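Local structure of fatty acid synthase 1, isoform A (Drosophila melanogaster, 6FN6) at residues T69-N72 and V76-F79; T39-T44 and F90-S95; Y483-C488 and F525-T530. The protein probably catalyses de novo synthesis of long-chain saturated fatty acids as a multifunctional enzyme, this chain holding its dehydratase, enoylreductase and ketoreductase modifying region. All coordinates share one frame; numbering follows the deposited sequence.

Contact 1: T69-N72 and V76-F79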
loop_
_atom_site.group_PDB
_atom_site.type_symbol
_atom_site.label_atom_id
_atom_site.label_comp_id
_atom_site.label_asym_id
_atom_site.label_seq_id
_atom_site.Cartn_x
_atom_site.Cartn_y
_atom_site.Cartn_z
ATOM N N THR A 69 -8.138 -10.216 23.474
ATOM C CA THR A 69 -8.162 -11.569 24.015
ATOM C C THR A 69 -8.811 -11.533 25.386
ATOM O O THR A 69 -8.285 -10.928 26.321
ATOM C CB THR A 69 -6.755 -12.195 24.139
ATOM O OG1 THR A 69 -6.045 -12.063 22.900
ATOM C CG2 THR A 69 -6.850 -13.667 24.504
ATOM N N ILE A 70 -9.965 -12.178 25.491
ATOM C CA ILE A 70 -10.720 -12.202 26.729
ATOM C C ILE A 70 -10.350 -13.473 27.479
ATOM O O ILE A 70 -10.249 -14.544 26.881
ATOM C CB ILE A 70 -12.230 -12.121 26.455
ATOM C CG1 ILE A 70 -12.569 -10.757 25.850
ATOM C CG2 ILE A 70 -13.025 -12.355 27.740
ATOM C CD1 ILE A 70 -14.023 -10.597 25.429
ATOM N N LEU A 71 -10.136 -13.348 28.786
ATOM C CA LEU A 71 -9.815 -14.502 29.615
ATOM C C LEU A 71 -10.885 -14.677 30.685
ATOM O O LEU A 71 -11.439 -13.698 31.184
ATOM C CB LEU A 71 -8.439 -14.335 30.266
ATOM C CG LEU A 71 -7.316 -13.779 29.384
ATOM C CD1 LEU A 71 -6.030 -13.637 30.186
ATOM C CD2 LEU A 71 -7.087 -14.653 28.156
ATOM N N ASN A 72 -11.172 -15.929 31.028
ATOM C CA ASN A 72 -12.112 -16.246 32.099
ATOM C C ASN A 72 -11.381 -16.361 33.436
ATOM O O ASN A 72 -10.264 -15.867 33.580
ATOM C CB ASN A 72 -12.864 -17.539 31.781
ATOM C CG ASN A 72 -13.640 -17.455 30.478
ATOM O OD1 ASN A 72 -13.456 -18.274 29.577
ATOM N ND2 ASN A 72 -14.513 -16.459 30.372
ATOM N N VAL A 76 -7.364 -20.962 30.761
ATOM C CA VAL A 76 -6.248 -21.649 30.128
ATOM C C VAL A 76 -6.270 -21.265 28.646
ATOM O O VAL A 76 -7.157 -21.668 27.892
ATOM C CB VAL A 76 -6.302 -23.185 30.364
ATOM C CG1 VAL A 76 -7.518 -23.832 29.692
ATOM C CG2 VAL A 76 -5.008 -23.836 29.888
ATOM N N VAL A 77 -5.303 -20.442 28.251
ATOM C CA VAL A 77 -5.247 -19.915 26.893
ATOM C C VAL A 77 -3.855 -20.141 26.319
ATOM O O VAL A 77 -2.850 -19.954 27.006
ATOM C CB VAL A 77 -5.628 -18.421 26.858
ATOM C CG1 VAL A 77 -4.757 -17.629 27.814
ATOM C CG2 VAL A 77 -5.510 -17.866 25.444
ATOM N N LYS A 78 -3.806 -20.536 25.051
ATOM C CA LYS A 78 -2.548 -20.865 24.398
ATOM C C LYS A 78 -2.186 -19.836 23.331
ATOM O O LYS A 78 -2.969 -19.582 22.416
ATOM C CB LYS A 78 -2.646 -22.261 23.779
ATOM C CG LYS A 78 -2.936 -23.349 24.806
ATOM C CD LYS A 78 -2.758 -24.753 24.255
ATOM C CE LYS A 78 -2.978 -25.789 25.351
ATOM N NZ LYS A 78 -2.756 -27.186 24.888
ATOM N N PHE A 79 -0.998 -19.250 23.452
ATOM C CA PHE A 79 -0.509 -18.305 22.451
ATOM C C PHE A 79 0.554 -18.958 21.569
ATOM O O PHE A 79 1.502 -19.564 22.069
ATOM C CB PHE A 79 0.069 -17.050 23.111
ATOM C CG PHE A 79 -0.938 -16.245 23.888
ATOM C CD1 PHE A 79 -1.970 -15.583 23.242
ATOM C CD2 PHE A 79 -0.839 -16.133 25.265
ATOM C CE1 PHE A 79 -2.891 -14.834 23.958
ATOM C CE2 PHE A 79 -1.756 -15.387 25.984
ATOM C CZ PHE A 79 -2.783 -14.737 25.328
#
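Leu71 and Val77 meet through single methyls, with Leu71 CD2 3.8 Å from Val77 CG1, and this is the close part of a small, buried contact. The two side chains cross at about a right angle, so the forked end of the leucine reaches across the shorter, stiffer valine. Leu71 does not start out aimed at its partner. Its CD1 continues the chain away from CA (chi2 178°), which leaves CD2 as the branch that turns to the valine. Val77 divides its methyls between two neighbours: CG1 takes the leucine, while CG2 lies over one face of the Phe79 ring in its own strand, offset toward the rim. Two residues away in each segment, the fit is looser. Thr69 and Phe79 approach from opposite directions, and Thr69 CG2 comes obliquely to Phe79 CE1 at 4.2 Å, so that the threonine presents its methyl to the ring. No hydrogen bond joins the two segments. Each backbone is bonded elsewhere, 69-72 to the 29-31 side and 76-79 to strand 7-12, all within the predicted N-terminal hotdog fold of the dehydratase. Phe79 also packs against the rings of Phe32 and Tyr37, so a large flat side chain suits this interior. Leu71 lies about 8 Å, side chain to side chain, from His24, the predicted proton acceptor of the dehydratase. The solvent side is made by the alternate residues, as is usual in extended chains: Ile70 lies on Arg29, and Val76 and Lys78 lie on Glu10. Lys78 is stretched out almost fully, carrying its ammonium group well away from the apolar interior, whereas the branched Val76 suits the extended backbone even at an exposed position.

Contact 2: T39-T44 and F90-S95; sequences TLAWQT and FEICES
Ala41 sets its CB over one face of the Phe90 ring, 4.1 Å from the ring centroid and 27° off the normal, a CH-pi contact between helix 34-48 and strand 89-93. The methyl is displaced from the ring centre, and its closest ring atom is Phe90 CE1, at 3.7 Å. A chi1 of 74° places Phe90 CG between the backbone N and the carbonyl carbon, and from there the ring presents its face to the helix. Ile92, two residues along the strand and therefore on the same side, adds a second, less close contact, although more of its surface is buried by the helix: its CD1 lies 4.3 Å from Ala41 CB. The isoleucine is suited to this because its extended CD1 arm (chi2 168°) carries a methyl out toward the helix. Ala41 is a fitting residue for the helix face, since a single methyl lets strand side chains approach the helix backbone. Next to it, Leu40 packs on Phe79 and Phe32. This helix, laid against the concave side of a curved antiparallel sheet, is the hallmark of the hotdog fold, and both segments belong to the N-terminal one predicted for the dehydratase. Glu91, pointing from the other side of the strand, hydrogen-bonds Thr87 of the second subunit. Within the helix, Thr44 stays compact: its OG1 donates to Leu40 O at 2.8 Å, while Thr44 N reaches the same oxygen from the opposite face of the carbonyl plane. The hydroxyl is thereby satisfied without leaving the helix. Across the contact itself no hydrogen bond forms; this is apolar packing, in which burial of nonpolar surface and van der Waals contact do the work, as in a hydrophobic core.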
loop_
_atom_site.group_PDB
_atom_site.type_symbol
_atom_site.label_atom_id
_atom_site.label_comp_id
_atom_site.label_asym_id
_atom_site.label_seq_id
_atom_site.Cartn_x
_atom_site.Cartn_y
_atom_site.Cartn_z
ATOM N N THR A 39 5.542 -8.364 25.496
ATOM C CA THR A 39 6.450 -9.056 26.401
ATOM C C THR A 39 6.703 -10.482 25.918
ATOM O O THR A 39 7.839 -10.949 25.929
ATOM C CB THR A 39 5.898 -9.081 27.840
ATOM O OG1 THR A 39 5.752 -7.738 28.315
ATOM C CG2 THR A 39 6.833 -9.846 28.776
ATOM N N LEU A 40 5.641 -11.177 25.520
ATOM C CA LEU A 40 5.768 -12.538 25.007
ATOM C C LEU A 40 6.663 -12.578 23.773
ATOM O O LEU A 40 7.532 -13.441 23.656
ATOM C CB LEU A 40 4.394 -13.120 24.667
ATOM C CG LEU A 40 3.429 -13.393 25.825
ATOM C CD1 LEU A 40 2.172 -14.077 25.305
ATOM C CD2 LEU A 40 4.079 -14.232 26.924
ATOM N N ALA A 41 6.446 -11.641 22.857
ATOM C CA ALA A 41 7.260 -11.553 21.651
ATOM C C ALA A 41 8.700 -11.235 22.027
ATOM O O ALA A 41 9.645 -11.790 21.465
ATOM C CB ALA A 41 6.707 -10.496 20.706
ATOM N N TRP A 42 8.855 -10.342 22.995
ATOM C CA TRP A 42 10.169 -9.938 23.470
ATOM C C TRP A 42 10.905 -11.115 24.105
ATOM O O TRP A 42 12.065 -11.381 23.786
ATOM C CB TRP A 42 10.024 -8.792 24.473
ATOM C CG TRP A 42 11.305 -8.320 25.082
ATOM C CD1 TRP A 42 12.568 -8.515 24.602
ATOM C CD2 TRP A 42 11.446 -7.571 26.293
ATOM N NE1 TRP A 42 13.487 -7.932 25.443
ATOM C CE2 TRP A 42 12.822 -7.347 26.488
ATOM C CE3 TRP A 42 10.540 -7.069 27.232
ATOM C CZ2 TRP A 42 13.313 -6.641 27.583
ATOM C CZ3 TRP A 42 11.031 -6.369 28.320
ATOM C CH2 TRP A 42 12.404 -6.162 28.486
ATOM N N GLN A 43 10.226 -11.813 25.009
ATOM C CA GLN A 43 10.838 -12.909 25.749
ATOM C C GLN A 43 11.271 -14.053 24.839
ATOM O O GLN A 43 12.451 -14.399 24.788
ATOM C CB GLN A 43 9.870 -13.431 26.812
ATOM C CG GLN A 43 9.778 -12.536 28.037
ATOM C CD GLN A 43 8.776 -13.035 29.055
ATOM O OE1 GLN A 43 7.941 -13.888 28.758
ATOM N NE2 GLN A 43 8.855 -12.503 30.269
ATOM N N THR A 44 10.319 -14.630 24.114
ATOM C CA THR A 44 10.602 -15.790 23.278
ATOM C C THR A 44 11.671 -15.484 22.236
ATOM O O THR A 44 12.514 -16.330 21.942
ATOM C CB THR A 44 9.337 -16.291 22.557
ATOM O OG1 THR A 44 8.707 -15.202 21.870
ATOM C CG2 THR A 44 8.358 -16.903 23.554
ATOM N N PHE A 90 6.915 -11.000 12.905
ATOM C CA PHE A 90 6.415 -12.031 13.804
ATOM C C PHE A 90 4.894 -11.987 13.879
ATOM O O PHE A 90 4.268 -11.022 13.448
ATOM C CB PHE A 90 7.025 -11.871 15.201
ATOM C CG PHE A 90 6.457 -10.724 15.991
ATOM C CD1 PHE A 90 5.360 -10.909 16.817
ATOM C CD2 PHE A 90 7.024 -9.464 15.910
ATOM C CE1 PHE A 90 4.839 -9.856 17.540
ATOM C CE2 PHE A 90 6.507 -8.410 16.632
ATOM C CZ PHE A 90 5.414 -8.606 17.448
ATOM N N GLU A 91 4.311 -13.047 14.427
ATOM C CA GLU A 91 2.866 -13.133 14.607
ATOM C C GLU A 91 2.512 -13.911 15.867
ATOM O O GLU A 91 3.192 -14.873 16.222
ATOM C CB GLU A 91 2.207 -13.787 13.394
ATOM C CG GLU A 91 1.704 -12.795 12.368
ATOM C CD GLU A 91 0.912 -13.453 11.260
ATOM O OE1 GLU A 91 0.637 -12.774 10.247
ATOM O OE2 GLU A 91 0.551 -14.641 11.407
ATOM N N ILE A 92 1.452 -13.478 16.542
ATOM C CA ILE A 92 0.942 -14.195 17.703
ATOM C C ILE A 92 -0.499 -14.625 17.439
ATOM O O ILE A 92 -1.361 -13.804 17.126
ATOM C CB ILE A 92 1.054 -13.343 18.983
ATOM C CG1 ILE A 92 2.521 -13.011 19.261
ATOM C CG2 ILE A 92 0.454 -14.080 20.177
ATOM C CD1 ILE A 92 2.730 -11.955 20.322
ATOM N N CYS A 93 -0.737 -15.929 17.549
ATOM C CA CYS A 93 -2.066 -16.515 17.395
ATOM C C CYS A 93 -2.530 -17.085 18.732
ATOM O O CYS A 93 -1.710 -17.511 19.544
ATOM C CB CYS A 93 -2.064 -17.596 16.314
ATOM S SG CYS A 93 -1.705 -16.970 14.655
ATOM N N GLU A 94 -3.842 -17.086 18.961
ATOM C CA GLU A 94 -4.395 -17.570 20.224
ATOM C C GLU A 94 -5.396 -18.711 20.029
ATOM O O GLU A 94 -5.148 -19.832 20.473
ATOM C CB GLU A 94 -5.053 -16.405 20.974
ATOM C CG GLU A 94 -5.676 -16.774 22.314
ATOM C CD GLU A 94 -7.141 -17.155 22.202
ATOM O OE1 GLU A 94 -7.868 -16.512 21.417
ATOM O OE2 GLU A 94 -7.566 -18.102 22.897
ATOM N N SER A 95 -6.521 -18.431 19.381
ATOM C CA SER A 95 -7.541 -19.453 19.153
ATOM C C SER A 95 -7.693 -19.719 17.660
ATOM O O SER A 95 -8.775 -19.544 17.097
ATOM C CB SER A 95 -8.883 -19.032 19.756
ATOM O OG SER A 95 -9.493 -18.009 18.991
#

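Contact 3: Y483-C488 and F525-T530; sequences YVYVVC and FSLTST
Phe525 lies across Val487 and Tyr485 and has more surface buried here than any other residue of the two segments. Val487 CG2 sits over one face of its ring, 3.8 Å from the centroid and 20° off the normal, in a CH-pi contact. The ring is carried to the strand with CG anti to the backbone N (chi1 171°), so that its far end continues on to Tyr485. There Phe525 CZ rests over a face of the tyrosine ring near its root, 3.7 Å from Tyr485 CG. The two planes are inclined at 44° with centroids 5.4 Å apart, too oblique for a stack. Leu527 completes the grip by bringing CD2 to within 3.9 Å of Tyr485 CE2. Tyr485 suits this amphipathic position: its ring is buried among apolar groups while its OH is hydrogen-bonded to Arg452. Beta-branched Val487 fits a strand and offers a methyl to the ring. Phe525 also packs on Val456 and Val515, from the strands that flank 483-489, and thus spans three parallel strands. On the other side of the strand, Val484 and Val486 meet helix 466-480. A parallel sheet with helix 466-480 on one side and the loop before helix 530-536 on the other is consistent with the Rossmann-like fold of the pseudo-ketoreductase domain, a truncated relative of the ketoreductase in animal fatty acid synthases.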
loop_
_atom_site.group_PDB
_atom_site.type_symbol
_atom_site.label_atom_id
_atom_site.label_comp_id
_atom_site.label_asym_id
_atom_site.label_seq_id
_atom_site.Cartn_x
_atom_site.Cartn_y
_atom_site.Cartn_z
ATOM N N TYR A 483 -47.761 0.025 74.719
ATOM C CA TYR A 483 -47.575 0.585 73.384
ATOM C C TYR A 483 -47.335 2.090 73.494
ATOM O O TYR A 483 -47.870 2.745 74.385
ATOM C CB TYR A 483 -48.787 0.290 72.496
ATOM C CG TYR A 483 -48.995 -1.185 72.218
ATOM C CD1 TYR A 483 -49.710 -1.989 73.097
ATOM C CD2 TYR A 483 -48.476 -1.773 71.071
ATOM C CE1 TYR A 483 -49.899 -3.336 72.841
ATOM C CE2 TYR A 483 -48.662 -3.118 70.808
ATOM C CZ TYR A 483 -49.373 -3.893 71.693
ATOM O OH TYR A 483 -49.554 -5.231 71.424
ATOM N N VAL A 484 -46.507 2.628 72.604
ATOM C CA VAL A 484 -46.156 4.043 72.651
ATOM C C VAL A 484 -46.795 4.804 71.494
ATOM O O VAL A 484 -46.614 4.449 70.329
ATOM C CB VAL A 484 -44.630 4.228 72.643
ATOM C CG1 VAL A 484 -44.268 5.704 72.729
ATOM C CG2 VAL A 484 -43.991 3.450 73.784
ATOM N N TYR A 485 -47.542 5.852 71.824
ATOM C CA TYR A 485 -48.149 6.706 70.812
ATOM C C TYR A 485 -47.320 7.968 70.638
ATOM O O TYR A 485 -47.212 8.779 71.557
ATOM C CB TYR A 485 -49.587 7.080 71.183
ATOM C CG TYR A 485 -50.578 5.951 71.033
ATOM C CD1 TYR A 485 -51.163 5.675 69.806
ATOM C CD2 TYR A 485 -50.944 5.173 72.124
ATOM C CE1 TYR A 485 -52.070 4.644 69.664
ATOM C CE2 TYR A 485 -51.853 4.143 71.991
ATOM C CZ TYR A 485 -52.413 3.884 70.759
ATOM O OH TYR A 485 -53.318 2.859 70.624
ATOM N N VAL A 486 -46.729 8.123 69.459
ATOM C CA VAL A 486 -45.957 9.314 69.143
ATOM C C VAL A 486 -46.888 10.308 68.467
ATOM O O VAL A 486 -47.365 10.067 67.359
ATOM C CB VAL A 486 -44.745 8.988 68.249
ATOM C CG1 VAL A 486 -43.832 10.196 68.118
ATOM C CG2 VAL A 486 -43.979 7.788 68.796
ATOM N N VAL A 487 -47.156 11.420 69.142
ATOM C CA VAL A 487 -48.108 12.408 68.644
ATOM C C VAL A 487 -47.370 13.625 68.111
ATOM O O VAL A 487 -46.606 14.255 68.833
ATOM C CB VAL A 487 -49.108 12.815 69.744
ATOM C CG1 VAL A 487 -50.104 13.838 69.213
ATOM C CG2 VAL A 487 -49.835 11.592 70.277
ATOM N N CYS A 488 -47.600 13.951 66.844
ATOM C CA CYS A 488 -46.956 15.102 66.217
ATOM C C CYS A 488 -47.999 16.018 65.580
ATOM O O CYS A 488 -48.296 15.899 64.390
ATOM C CB CYS A 488 -45.944 14.649 65.165
ATOM S SG CYS A 488 -45.082 16.012 64.348
ATOM N N PHE A 525 -55.024 14.824 71.308
ATOM C CA PHE A 525 -54.924 13.380 71.188
ATOM C C PHE A 525 -55.614 12.756 72.392
ATOM O O PHE A 525 -55.438 13.207 73.524
ATOM C CB PHE A 525 -53.469 12.920 71.099
ATOM C CG PHE A 525 -53.311 11.433 71.197
ATOM C CD1 PHE A 525 -53.464 10.635 70.077
ATOM C CD2 PHE A 525 -53.016 10.830 72.407
ATOM C CE1 PHE A 525 -53.326 9.266 70.162
ATOM C CE2 PHE A 525 -52.876 9.460 72.496
ATOM C CZ PHE A 525 -53.031 8.677 71.372
ATOM N N SER A 526 -56.398 11.716 72.142
ATOM C CA SER A 526 -57.093 11.016 73.208
ATOM C C SER A 526 -57.694 9.731 72.667
ATOM O O SER A 526 -58.319 9.725 71.609
ATOM C CB SER A 526 -58.180 11.904 73.820
ATOM O OG SER A 526 -58.844 11.241 74.881
ATOM N N LEU A 527 -57.489 8.640 73.394
ATOM C CA LEU A 527 -58.028 7.347 73.005
ATOM C C LEU A 527 -59.556 7.370 73.028
ATOM O O LEU A 527 -60.210 6.632 72.293
ATOM C CB LEU A 527 -57.510 6.255 73.943
ATOM C CG LEU A 527 -55.991 6.159 74.110
ATOM C CD1 LEU A 527 -55.641 5.091 75.145
ATOM C CD2 LEU A 527 -55.294 5.878 72.789
ATOM N N THR A 528 -60.117 8.218 73.887
ATOM C CA THR A 528 -61.564 8.284 74.087
ATOM C C THR A 528 -62.301 9.091 73.020
ATOM O O THR A 528 -63.459 8.811 72.717
ATOM C CB THR A 528 -61.901 8.896 75.463
ATOM O OG1 THR A 528 -61.488 10.268 75.496
ATOM C CG2 THR A 528 -61.194 8.134 76.574
ATOM N N SER A 529 -61.631 10.093 72.459
ATOM C CA SER A 529 -62.254 10.977 71.478
ATOM C C SER A 529 -62.822 10.191 70.293
ATOM O O SER A 529 -62.181 9.278 69.776
ATOM C CB SER A 529 -61.247 12.016 70.986
ATOM O OG SER A 529 -61.802 12.808 69.953
ATOM N N THR A 530 -64.029 10.559 69.873
ATOM C CA THR A 530 -64.724 9.868 68.788
ATOM C C THR A 530 -63.929 9.924 67.484
ATOM O O THR A 530 -63.978 9.000 66.669
ATOM C CB THR A 530 -66.127 10.472 68.547
ATOM O OG1 THR A 530 -66.753 9.811 67.440
ATOM C CG2 THR A 530 -66.039 11.967 68.254
#

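From the N terminus, the chain enters the dehydratase and lays down helix 34-48, which contact 2 later ties to strand 89-93, closing a loop with 45 residues between its segments 39-44 and 90-95. Contact 1 is nested inside that loop, with three residues between its segments 69-72 and 76-79. The two are physically joined: strands 76-83 and 89-93 are sheet neighbours, Phe79 CE1 packs on Glu94 CG at 3.8 Å, and both contacts serve one hotdog core. Contact 3 opens much later and stands in series, closing a loop with 36 residues between its segments in the pseudo-ketoreductase domain. Contact 3 touches neither of the others; its centre is about 69 Å from that of contact 1.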